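PDB 3CDL: transcriptional regulator AefR from Pseudomonas syringae pv. tomato, which probably binds regulatory DNA through an N-terminal helix-turn-helix domain and regulates transcription, as members of the TetR family do. Local coordinates for residues A58-R63 / R107-A112; G26-S31 / P51-L56; A18-G23 / A36-V41. One frame throughout, in Å; residues are numbered along the deposited sequence.

Interaction 1: residues A58-R63 / R107-A112; sequences AEMLQR and RVVVGA
Met60, a selenomethionine, and Leu61 meet Val108 and Val109 where helix 53-64, which follows the predicted helix-turn-helix and in TetR proteins links it to the C-terminal part, packs on helix 100-114. The two helix segments cross at -118° with their axes 10.2 Å apart at closest approach, and Leu61 and Val109 are the residues in register.

The tight part is purely apolar. The Met60 chain runs outward from its helix and bends at its last torsion (chi3 41°), which brings the terminal methyl against both valines: CE lies 3.3 Å from Val108 CG2 and 3.4 Å from Val109 CG2. Met60 and Val109 pass alongside each other in opposite directions, whereas Met60 meets Val108 nearly at right angles. Val109 divides its branches between two neighbours. Its CG1 goes to Leu61 CD1, at 3.4 Å, and CG2, on the side of the backbone N, is left for Met60. Phe22 of helix 9-24 also packs on Met60, and Trp123 of helix 117-125 on Leu61, so the methyl groups are enclosed by several helices.

The looser side is polar and takes no part in the packing between these helices. There Glu59 and Arg63, one turn apart on helix 53-64, form a salt bridge along the partly exposed flank, and Arg63 NH1 has a second acidic partner in Glu12. Arg63 NE reaches Glu59 OE1 at 3.1 Å; the oxygen lies close to the guanidinium plane, but the nitrogen approaches from above the carboxylate plane, 43° out of it.

Interaction 2: residues G26-S31 / P51-L56; sequences GFEITS and PSKEEL
Lys53 reaches from the first turn of helix 53-64 to Phe27 and Thr30 in loop 26-31, which joins helix 9-24 to helix 32-39 in the DNA-binding domain of the TetR fold; helix 32-39 begins the predicted helix-turn-helix. Ser52 is the N-cap of the lysine's helix, its OG accepting a weak bond from Glu55 N.

From the backbone, Lys53 CB points at the loop and touches the Phe27 ring at CZ, 4.0 Å away. CG is anti to the carbonyl carbon, and the chain then bends at chi3, turning its end in among the loop carbonyls. Lys53 CD comes to 3.6 Å from Thr30 O. CE sits over one face of the Phe27 ring, 4.0 Å above its plane and displaced toward the rim, in a CH-pi contact. Phe27 in turn meets the ring of Phe22 from helix 9-24.

The ammonium group is where the loop is gathered. Lys53 NZ donates to Phe27 O and to Thr30 O, each at 2.8 Å, so a single side chain joins two carbonyls three residues apart, which should help hold the curve of the backbone between them. It also stands over the aromatic face, 4.8 Å from the centroid of the Phe27 ring and 19° off the normal, a cation-pi contact. Glu28 OE1 and Lys53 NZ, 3.8 Å apart, form a long salt bridge; the negative charge of Glu28 and the two carbonyls would all be expected to favour the protonated lysine. At Thr30 the C=O...NZ angle is 152°, with the nitrogen tilted 18° from the carbonyl plane.

Interaction 3: residues A18-G23 / A36-V41; sequences AIAEFG and AARAEV
This is a partly buried contact between the first two helices of the TetR-type DNA-binding domain: Arg38, from segment 36-41, lies across a turn of helix 9-24. Helix 32-39 belongs to the predicted helix-turn-helix, and on the preceding helix the arginine meets the Ala20 methyl and the Glu21 side chain, with Asp24 as a further partner.

Ala20 points toward the arginine. Its CB sits 3.2 Å above the guanidinium plane, over the centre of the group, so the flat cation rests on alanine as on a small pedestal, with Arg38 CZ 3.3 Å from Ala20 CB. A bend at chi3 (-98°) swings the guanidinium from the direction of the extended part of the chain onto this methyl.

Glu21 flanks the aliphatic part of the same side chain. Glu21 CG lies 3.5 Å from Arg38 CD; the bend at chi2 (-64°) folds the carboxylate back so that Glu21 OE1 comes to 3.2 Å from the same Arg38 CD. The carboxylate and guanidinium planes stand 67° apart, and OE1 meets the guanidinium obliquely. The ion pair between Glu21 OE1 and Arg38 NH1 is long, at 3.7 Å, and no hydrogen bond is made between them.

The stronger polar partner of Arg38 is Asp24, one turn farther along helix 9-24, which forms a salt bridge with NH1. Glu21 also has a weak, long ion pair with Arg25. The carboxylates of Asp24 and Glu21 would be expected to offset the arginine's charge and hold the guanidinium in place; at its distance Glu21 probably adds a mainly electrostatic attraction, besides the packing of its CG, and Ala20 gives the surface against which the cation lies flat.

In the fold
From the N terminus, helix 9-24 comes first and interaction 3 closes the shortest loop, returning helix 32-39 to it. Interaction 2 opens within that loop, at 26-31, and closes only at the start of helix 53-64, so the two cross and interlock the DNA-binding domain. Interaction 1 follows in series: it starts farther along helix 53-64 and spans 43 residues to helix 100-114, tying that domain to the C-terminal one. Phe22, in segment 18-23, ties the three together, packing on Phe27, Thr30 and Leu56 of interaction 2 and on Met60 and Val108 of interaction 1. Ala112 against Phe27 joins interactions 1 and 2 directly, their centres about 11 Å apart.

Interaction 1: residues A58-R63 / R107-A112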
loop_
_atom_site.group_PDB
_atom_site.type_symbol
_atom_site.label_atom_id
_atom_site.label_comp_id
_atom_site.label_asym_id
_atom_site.label_seq_id
_atom_site.Cartn_x
_atom_site.Cartn_y
_atom_site.Cartn_z
ATOM N N ALA B 58 -6.881 18.327 6.106
ATOM C CA ALA B 58 -7.370 17.728 7.352
ATOM C C ALA B 58 -8.695 17.021 7.128
ATOM O O ALA B 58 -8.908 15.937 7.650
ATOM C CB ALA B 58 -7.516 18.774 8.440
ATOM N N GLU B 59 -9.559 17.638 6.322
ATOM C CA GLU B 59 -10.897 17.138 6.062
ATOM C C GLU B 59 -10.861 15.907 5.175
ATOM O O GLU B 59 -11.542 14.925 5.439
ATOM C CB GLU B 59 -11.748 18.217 5.396
ATOM C CG GLU B 59 -13.150 18.380 5.995
ATOM C CD GLU B 59 -14.066 17.215 5.732
ATOM O OE1 GLU B 59 -14.962 17.332 4.869
ATOM O OE2 GLU B 59 -13.900 16.177 6.396
HETATM N N MSE B 60 -10.056 15.974 4.119
HETATM C CA MSE B 60 -9.814 14.838 3.239
HETATM C C MSE B 60 -9.273 13.610 3.968
HETATM O O MSE B 60 -9.673 12.484 3.676
HETATM C CB MSE B 60 -8.829 15.243 2.159
HETATM C CG MSE B 60 -9.477 15.754 0.913
HETATM SE SE MSE B 60 -8.202 16.618 -0.263
HETATM C CE MSE B 60 -6.659 15.449 -0.156
ATOM N N LEU B 61 -8.350 13.832 4.900
ATOM C CA LEU B 61 -7.801 12.762 5.719
ATOM C C LEU B 61 -8.914 12.091 6.534
ATOM O O LEU B 61 -9.156 10.889 6.377
ATOM C CB LEU B 61 -6.700 13.315 6.625
ATOM C CG LEU B 61 -5.532 12.428 7.040
ATOM C CD1 LEU B 61 -4.778 11.883 5.823
ATOM C CD2 LEU B 61 -4.586 13.193 7.970
ATOM N N GLN B 62 -9.600 12.874 7.374
ATOM C CA GLN B 62 -10.736 12.389 8.171
ATOM C C GLN B 62 -11.629 11.469 7.350
ATOM O O GLN B 62 -12.013 10.403 7.811
ATOM C CB GLN B 62 -11.586 13.546 8.727
ATOM C CG GLN B 62 -10.840 14.667 9.488
ATOM C CD GLN B 62 -10.228 14.231 10.822
ATOM O OE1 GLN B 62 -10.751 14.555 11.896
ATOM N NE2 GLN B 62 -9.107 13.508 10.759
ATOM N N ARG B 63 -11.928 11.897 6.124
ATOM C CA ARG B 63 -12.804 11.186 5.191
ATOM C C ARG B 63 -12.247 9.862 4.714
ATOM O O ARG B 63 -13.002 8.975 4.312
ATOM C CB ARG B 63 -13.042 12.038 3.954
ATOM C CG ARG B 63 -14.080 13.086 4.096
ATOM C CD ARG B 63 -14.361 13.683 2.739
ATOM N NE ARG B 63 -15.104 14.935 2.840
ATOM C CZ ARG B 63 -15.929 15.391 1.905
ATOM N NH1 ARG B 63 -16.130 14.690 0.799
ATOM N NH2 ARG B 63 -16.559 16.540 2.085
ATOM N N ARG B 107 -6.101 8.292 -3.509
ATOM C CA ARG B 107 -4.964 8.581 -4.376
ATOM C C ARG B 107 -4.346 9.950 -4.077
ATOM O O ARG B 107 -3.152 10.056 -3.766
ATOM C CB ARG B 107 -5.376 8.523 -5.835
ATOM C CG ARG B 107 -4.942 7.278 -6.549
ATOM C CD ARG B 107 -5.433 7.274 -7.994
ATOM N NE ARG B 107 -6.904 7.260 -8.063
ATOM C CZ ARG B 107 -7.629 6.199 -8.419
ATOM N NH1 ARG B 107 -7.027 5.065 -8.762
ATOM N NH2 ARG B 107 -8.959 6.269 -8.449
ATOM N N VAL B 108 -5.153 11.005 -4.153
ATOM C CA VAL B 108 -4.607 12.322 -3.829
ATOM C C VAL B 108 -4.041 12.406 -2.398
ATOM O O VAL B 108 -3.037 13.064 -2.215
ATOM C CB VAL B 108 -5.482 13.571 -4.298
ATOM C CG1 VAL B 108 -6.338 13.224 -5.497
ATOM C CG2 VAL B 108 -6.320 14.138 -3.206
ATOM N N VAL B 109 -4.632 11.713 -1.417
ATOM C CA VAL B 109 -4.140 11.820 -0.025
ATOM C C VAL B 109 -2.806 11.098 0.194
ATOM O O VAL B 109 -1.864 11.658 0.763
ATOM C CB VAL B 109 -5.197 11.383 1.050
ATOM C CG1 VAL B 109 -4.609 11.438 2.436
ATOM C CG2 VAL B 109 -6.394 12.294 1.007
ATOM N N VAL B 110 -2.748 9.849 -0.260
ATOM C CA VAL B 110 -1.504 9.120 -0.369
ATOM C C VAL B 110 -0.473 9.879 -1.195
ATOM O O VAL B 110 0.694 9.986 -0.806
ATOM C CB VAL B 110 -1.730 7.724 -0.973
ATOM C CG1 VAL B 110 -0.382 6.979 -1.116
ATOM C CG2 VAL B 110 -2.701 6.941 -0.102
ATOM N N GLY B 111 -0.900 10.404 -2.335
ATOM C CA GLY B 111 -0.010 11.198 -3.170
ATOM C C GLY B 111 0.512 12.424 -2.446
ATOM O O GLY B 111 1.656 12.849 -2.649
ATOM N N ALA B 112 -0.325 12.998 -1.595
ATOM C CA ALA B 112 0.080 14.187 -0.883
ATOM C C ALA B 112 0.949 13.852 0.326
ATOM O O ALA B 112 1.692 14.695 0.792
ATOM C CB ALA B 112 -1.148 15.053 -0.487
#

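Interaction 2: residues G26-S31 / P51-L56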
loop_
_atom_site.group_PDB
_atom_site.type_symbol
_atom_site.label_atom_id
_atom_site.label_comp_id
_atom_site.label_asym_id
_atom_site.label_seq_id
_atom_site.Cartn_x
_atom_site.Cartn_y
_atom_site.Cartn_z
ATOM N N GLY B 26 -0.969 18.568 -8.579
ATOM C CA GLY B 26 -0.249 18.167 -7.377
ATOM C C GLY B 26 -0.749 19.027 -6.239
ATOM O O GLY B 26 -1.371 20.063 -6.467
ATOM N N PHE B 27 -0.470 18.608 -5.015
ATOM C CA PHE B 27 -1.006 19.272 -3.837
ATOM C C PHE B 27 -0.422 20.672 -3.554
ATOM O O PHE B 27 -1.175 21.644 -3.437
ATOM C CB PHE B 27 -0.867 18.367 -2.597
ATOM C CG PHE B 27 -1.358 19.011 -1.342
ATOM C CD1 PHE B 27 -2.727 19.011 -1.036
ATOM C CD2 PHE B 27 -0.479 19.663 -0.496
ATOM C CE1 PHE B 27 -3.205 19.633 0.107
ATOM C CE2 PHE B 27 -0.943 20.296 0.644
ATOM C CZ PHE B 27 -2.310 20.276 0.955
ATOM N N GLU B 28 0.905 20.757 -3.412
ATOM C CA GLU B 28 1.586 21.988 -2.960
ATOM C C GLU B 28 1.564 23.131 -3.961
ATOM O O GLU B 28 1.466 24.288 -3.557
ATOM C CB GLU B 28 3.027 21.713 -2.492
ATOM C CG GLU B 28 3.197 21.478 -0.953
ATOM C CD GLU B 28 3.190 22.790 -0.099
ATOM O OE1 GLU B 28 2.362 23.700 -0.353
ATOM O OE2 GLU B 28 4.010 22.905 0.847
ATOM N N ILE B 29 1.650 22.821 -5.254
ATOM C CA ILE B 29 1.547 23.862 -6.288
ATOM C C ILE B 29 0.105 24.340 -6.568
ATOM O O ILE B 29 -0.085 25.366 -7.226
ATOM C CB ILE B 29 2.243 23.479 -7.636
ATOM C CG1 ILE B 29 1.279 22.720 -8.563
ATOM C CG2 ILE B 29 3.568 22.746 -7.395
ATOM C CD1 ILE B 29 1.698 22.723 -10.031
ATOM N N THR B 30 -0.893 23.602 -6.079
ATOM C CA THR B 30 -2.303 23.957 -6.276
ATOM C C THR B 30 -2.738 25.013 -5.275
ATOM O O THR B 30 -2.563 24.848 -4.073
ATOM C CB THR B 30 -3.207 22.739 -6.102
ATOM O OG1 THR B 30 -2.782 21.708 -6.995
ATOM C CG2 THR B 30 -4.661 23.099 -6.407
ATOM N N SER B 31 -3.319 26.092 -5.777
ATOM C CA SER B 31 -3.760 27.193 -4.933
ATOM C C SER B 31 -5.279 27.232 -4.728
ATOM O O SER B 31 -6.056 26.703 -5.537
ATOM C CB SER B 31 -3.297 28.506 -5.540
ATOM O OG SER B 31 -3.872 28.664 -6.820
ATOM N N PRO B 51 -10.237 27.581 5.683
ATOM C CA PRO B 51 -9.357 28.755 5.798
ATOM C C PRO B 51 -7.939 28.539 5.247
ATOM O O PRO B 51 -7.181 29.492 5.131
ATOM C CB PRO B 51 -9.313 29.026 7.315
ATOM C CG PRO B 51 -10.385 28.183 7.909
ATOM C CD PRO B 51 -10.540 27.008 7.003
ATOM N N SER B 52 -7.599 27.298 4.907
ATOM C CA SER B 52 -6.280 26.959 4.360
ATOM C C SER B 52 -6.261 25.536 3.819
ATOM O O SER B 52 -7.104 24.720 4.185
ATOM C CB SER B 52 -5.186 27.118 5.417
ATOM O OG SER B 52 -5.418 26.271 6.518
ATOM N N LYS B 53 -5.289 25.253 2.954
ATOM C CA LYS B 53 -5.024 23.890 2.456
ATOM C C LYS B 53 -4.804 22.822 3.559
ATOM O O LYS B 53 -5.289 21.692 3.419
ATOM C CB LYS B 53 -3.851 23.900 1.471
ATOM C CG LYS B 53 -4.079 24.787 0.249
ATOM C CD LYS B 53 -2.780 25.045 -0.516
ATOM C CE LYS B 53 -2.183 23.756 -1.027
ATOM N NZ LYS B 53 -1.043 24.013 -1.932
ATOM N N GLU B 54 -4.096 23.182 4.639
ATOM C CA GLU B 54 -4.049 22.369 5.872
ATOM C C GLU B 54 -5.448 21.930 6.324
ATOM O O GLU B 54 -5.708 20.737 6.479
ATOM C CB GLU B 54 -3.377 23.126 7.031
ATOM C CG GLU B 54 -1.846 23.020 7.109
ATOM C CD GLU B 54 -1.297 23.088 8.549
ATOM O OE1 GLU B 54 -1.948 22.514 9.461
ATOM O OE2 GLU B 54 -0.209 23.695 8.767
ATOM N N GLU B 55 -6.343 22.899 6.531
ATOM C CA GLU B 55 -7.696 22.624 7.021
ATOM C C GLU B 55 -8.489 21.804 6.003
ATOM O O GLU B 55 -9.417 21.078 6.361
ATOM C CB GLU B 55 -8.424 23.928 7.365
ATOM C CG GLU B 55 -9.215 23.899 8.685
ATOM C CD GLU B 55 -10.753 23.833 8.513
ATOM O OE1 GLU B 55 -11.242 23.203 7.548
ATOM O OE2 GLU B 55 -11.483 24.414 9.355
ATOM N N LEU B 56 -8.109 21.912 4.735
ATOM C CA LEU B 56 -8.764 21.170 3.666
ATOM C C LEU B 56 -8.201 19.755 3.581
ATOM O O LEU B 56 -8.954 18.769 3.452
ATOM C CB LEU B 56 -8.595 21.927 2.340
ATOM C CG LEU B 56 -8.921 21.263 0.995
ATOM C CD1 LEU B 56 -10.414 20.861 0.859
ATOM C CD2 LEU B 56 -8.501 22.208 -0.106
#

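Interaction 3: residues A18-G23 / A36-V41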
loop_
_atom_site.group_PDB
_atom_site.type_symbol
_atom_site.label_atom_id
_atom_site.label_comp_id
_atom_site.label_asym_id
_atom_site.label_seq_id
_atom_site.Cartn_x
_atom_site.Cartn_y
_atom_site.Cartn_z
ATOM N N ALA B 18 -10.969 20.127 -5.196
ATOM C CA ALA B 18 -9.669 19.995 -4.541
ATOM C C ALA B 18 -8.995 18.691 -4.967
ATOM O O ALA B 18 -7.793 18.658 -5.245
ATOM C CB ALA B 18 -9.814 20.076 -3.026
ATOM N N ILE B 19 -9.791 17.630 -5.039
ATOM C CA ILE B 19 -9.316 16.311 -5.406
ATOM C C ILE B 19 -8.798 16.340 -6.836
ATOM O O ILE B 19 -7.657 15.935 -7.112
ATOM C CB ILE B 19 -10.440 15.271 -5.222
ATOM C CG1 ILE B 19 -10.749 15.124 -3.727
ATOM C CG2 ILE B 19 -10.093 13.939 -5.899
ATOM C CD1 ILE B 19 -11.776 14.083 -3.412
ATOM N N ALA B 20 -9.641 16.858 -7.722
ATOM C CA ALA B 20 -9.356 17.003 -9.139
ATOM C C ALA B 20 -8.098 17.822 -9.357
ATOM O O ALA B 20 -7.175 17.368 -10.029
ATOM C CB ALA B 20 -10.527 17.656 -9.821
ATOM N N GLU B 21 -8.054 19.017 -8.768
ATOM C CA GLU B 21 -6.895 19.891 -8.915
ATOM C C GLU B 21 -5.626 19.295 -8.315
ATOM O O GLU B 21 -4.583 19.360 -8.956
ATOM C CB GLU B 21 -7.145 21.297 -8.350
ATOM C CG GLU B 21 -8.017 22.229 -9.224
ATOM C CD GLU B 21 -7.419 22.593 -10.597
ATOM O OE1 GLU B 21 -8.204 22.906 -11.527
ATOM O OE2 GLU B 21 -6.179 22.581 -10.753
ATOM N N PHE B 22 -5.705 18.727 -7.106
ATOM C CA PHE B 22 -4.534 18.104 -6.479
ATOM C C PHE B 22 -4.112 16.882 -7.292
ATOM O O PHE B 22 -2.950 16.470 -7.265
ATOM C CB PHE B 22 -4.799 17.648 -5.039
ATOM C CG PHE B 22 -5.109 18.752 -4.082
ATOM C CD1 PHE B 22 -5.995 18.536 -3.033
ATOM C CD2 PHE B 22 -4.515 20.000 -4.202
ATOM C CE1 PHE B 22 -6.301 19.565 -2.128
ATOM C CE2 PHE B 22 -4.818 21.036 -3.294
ATOM C CZ PHE B 22 -5.714 20.819 -2.261
ATOM N N GLY B 23 -5.074 16.290 -7.988
ATOM C CA GLY B 23 -4.783 15.183 -8.864
ATOM C C GLY B 23 -4.095 15.698 -10.110
ATOM O O GLY B 23 -3.263 15.015 -10.697
ATOM N N ALA B 36 -10.969 27.340 -6.483
ATOM C CA ALA B 36 -12.181 28.173 -6.610
ATOM C C ALA B 36 -12.637 28.349 -8.066
ATOM O O ALA B 36 -13.836 28.312 -8.358
ATOM C CB ALA B 36 -11.967 29.525 -5.951
ATOM N N ALA B 37 -11.657 28.516 -8.954
ATOM C CA ALA B 37 -11.853 28.568 -10.398
ATOM C C ALA B 37 -12.589 27.358 -10.949
ATOM O O ALA B 37 -13.331 27.483 -11.931
ATOM C CB ALA B 37 -10.525 28.698 -11.094
ATOM N N ARG B 38 -12.380 26.192 -10.335
ATOM C CA ARG B 38 -12.986 24.969 -10.848
ATOM C C ARG B 38 -14.128 24.441 -9.985
ATOM O O ARG B 38 -14.929 23.633 -10.443
ATOM C CB ARG B 38 -11.923 23.892 -11.141
ATOM C CG ARG B 38 -12.006 22.605 -10.336
ATOM C CD ARG B 38 -11.010 21.592 -10.857
ATOM N NE ARG B 38 -11.610 20.617 -11.764
ATOM C CZ ARG B 38 -10.927 19.675 -12.413
ATOM N NH1 ARG B 38 -9.608 19.589 -12.288
ATOM N NH2 ARG B 38 -11.563 18.815 -13.197
ATOM N N ALA B 39 -14.216 24.903 -8.743
ATOM C CA ALA B 39 -15.426 24.689 -7.970
ATOM C C ALA B 39 -16.508 25.564 -8.588
ATOM O O ALA B 39 -17.694 25.376 -8.315
ATOM C CB ALA B 39 -15.209 25.041 -6.510
ATOM N N GLU B 40 -16.064 26.489 -9.450
ATOM C CA GLU B 40 -16.864 27.595 -10.016
ATOM C C GLU B 40 -17.479 28.460 -8.907
ATOM O O GLU B 40 -18.664 28.808 -8.925
ATOM C CB GLU B 40 -17.879 27.098 -11.062
ATOM C CG GLU B 40 -17.198 26.458 -12.290
ATOM C CD GLU B 40 -18.226 26.203 -13.452
ATOM O OE1 GLU B 40 -18.389 24.964 -13.840
ATOM O OE2 GLU B 40 -18.865 27.224 -13.982
ATOM N N VAL B 41 -16.617 28.819 -7.955
ATOM C CA VAL B 41 -17.004 29.501 -6.719
ATOM C C VAL B 41 -16.082 30.725 -6.476
ATOM O O VAL B 41 -15.049 30.888 -7.167
ATOM C CB VAL B 41 -16.978 28.476 -5.538
ATOM C CG1 VAL B 41 -15.583 28.358 -4.952
ATOM C CG2 VAL B 41 -17.992 28.826 -4.479
#